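Local atomic coordinates of diaminobutyrate-pyruvate transaminase and L-2,4-diaminobutyrate decarboxylase (Vibrio parahaemolyticus, PDB entry 2QMA), a protein that probably uses pyridoxal 5'-phosphate for transamination and, through the C-terminal decarboxylase domain that makes up this chain, for decarboxylation of L-2,4-diaminobutyrate. Residues A[195-198]-A[199-202]. Sequence-based numbering, arbitrary orientation.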
# COMPACT_ATOMS: atom_id res chain seq x y z
N GLY A 195 -14.28 -17.44 13.30
CA GLY A 195 -13.79 -16.42 14.27
C GLY A 195 -12.94 -17.01 15.37
O GLY A 195 -12.59 -18.21 15.37
N LEU A 196 -12.58 -16.19 16.35
CA LEU A 196 -11.67 -16.69 17.38
C LEU A 196 -12.28 -17.86 18.16
O LEU A 196 -13.45 -17.80 18.50
CB LEU A 196 -11.33 -15.53 18.36
CG LEU A 196 -10.70 -14.28 17.76
CD1 LEU A 196 -10.44 -13.33 18.97
CD2 LEU A 196 -9.40 -14.63 16.91
N PRO A 197 -11.48 -18.85 18.53
CA PRO A 197 -11.90 -19.95 19.44
C PRO A 197 -12.22 -19.43 20.87
O PRO A 197 -11.77 -18.32 21.24
CB PRO A 197 -10.69 -20.89 19.39
CG PRO A 197 -9.50 -19.98 19.19
CD PRO A 197 -10.06 -18.98 18.17
N ASP A 198 -12.96 -20.19 21.68
CA ASP A 198 -13.28 -19.74 23.07
C ASP A 198 -12.06 -19.57 23.98
O ASP A 198 -12.10 -18.80 24.92
CB ASP A 198 -14.37 -20.59 23.81
CG ASP A 198 -14.80 -19.92 25.20
OD1 ASP A 198 -15.35 -18.80 25.19
OD2 ASP A 198 -14.55 -20.48 26.31
N TYR A 199 -10.97 -20.26 23.67
CA TYR A 199 -9.75 -20.09 24.43
C TYR A 199 -8.87 -18.91 23.96
O TYR A 199 -7.77 -18.73 24.45
CB TYR A 199 -8.94 -21.40 24.43
CG TYR A 199 -8.62 -21.97 23.06
CD1 TYR A 199 -7.52 -21.50 22.32
CD2 TYR A 199 -9.41 -22.98 22.48
CE1 TYR A 199 -7.20 -22.01 21.07
CE2 TYR A 199 -9.07 -23.51 21.23
CZ TYR A 199 -7.96 -22.99 20.54
OH TYR A 199 -7.61 -23.45 19.29
N ALA A 200 -9.37 -18.09 23.03
CA ALA A 200 -8.56 -16.96 22.51
C ALA A 200 -8.03 -16.02 23.60
O ALA A 200 -6.99 -15.38 23.42
CB ALA A 200 -9.35 -16.14 21.48
N ASP A 201 -8.79 -15.88 24.68
CA ASP A 201 -8.44 -14.94 25.76
C ASP A 201 -7.13 -15.34 26.45
O ASP A 201 -6.50 -14.56 27.15
CB ASP A 201 -9.57 -14.87 26.77
CG ASP A 201 -9.67 -16.14 27.66
OD1 ASP A 201 -9.94 -17.27 27.17
OD2 ASP A 201 -9.48 -15.99 28.89
N LYS A 202 -6.75 -16.60 26.24
CA LYS A 202 -5.52 -17.13 26.81
C LYS A 202 -4.31 -16.93 25.92
O LYS A 202 -3.19 -17.09 26.39
CB LYS A 202 -5.69 -18.61 27.15
CG LYS A 202 -6.55 -18.86 28.37
CD LYS A 202 -7.18 -20.25 28.23
CE LYS A 202 -7.44 -20.87 29.58
NZ LYS A 202 -8.81 -20.56 29.99
O HOH W 1 -11.69 -16.42 24.73
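With CG of Tyr199 lodged between its own backbone N and carbonyl carbon (chi1 55°), the phenol ring folds back along the chain and lays one face on the ring of Pro197. The two rings belong to a type I beta turn, Pro197 to Ala200, with Asp198 and Tyr199 at its corners; it lies between helix 191-194 and strand 203-208 in the pyridoxal-dependent decarboxylase domain, and residues 200-202 are 3-10. The turn is closed by Ala200 N donating to Pro197 O at 3.0 Å. A CH-pi contact spans the turn: Pro197 CB sits 3.7 Å from the centroid of the Tyr199 ring, over its face and displaced toward the CE2-CZ side, while Pro197 CG comes within 3.6 Å of Tyr199 CE1. The phenol OH is hydrogen-bonded to Ser187 OG, and the ring also touches Ala183 and Leu186 of helix 167-187, so the turn is held against that helix. The methyl of Ala200 points back into the bend, its CB 3.3 Å from Pro197 O and 3.7 Å from Leu196 CB. Leu196 in turn packs on Leu196 of the second subunit, which puts Leu196 at the subunit interface. Where the 3-10 segment continues, Lys202 N donates to Tyr199 O at 3.0 Å, and a water accepts from Asp201 N, also at 3.0 Å.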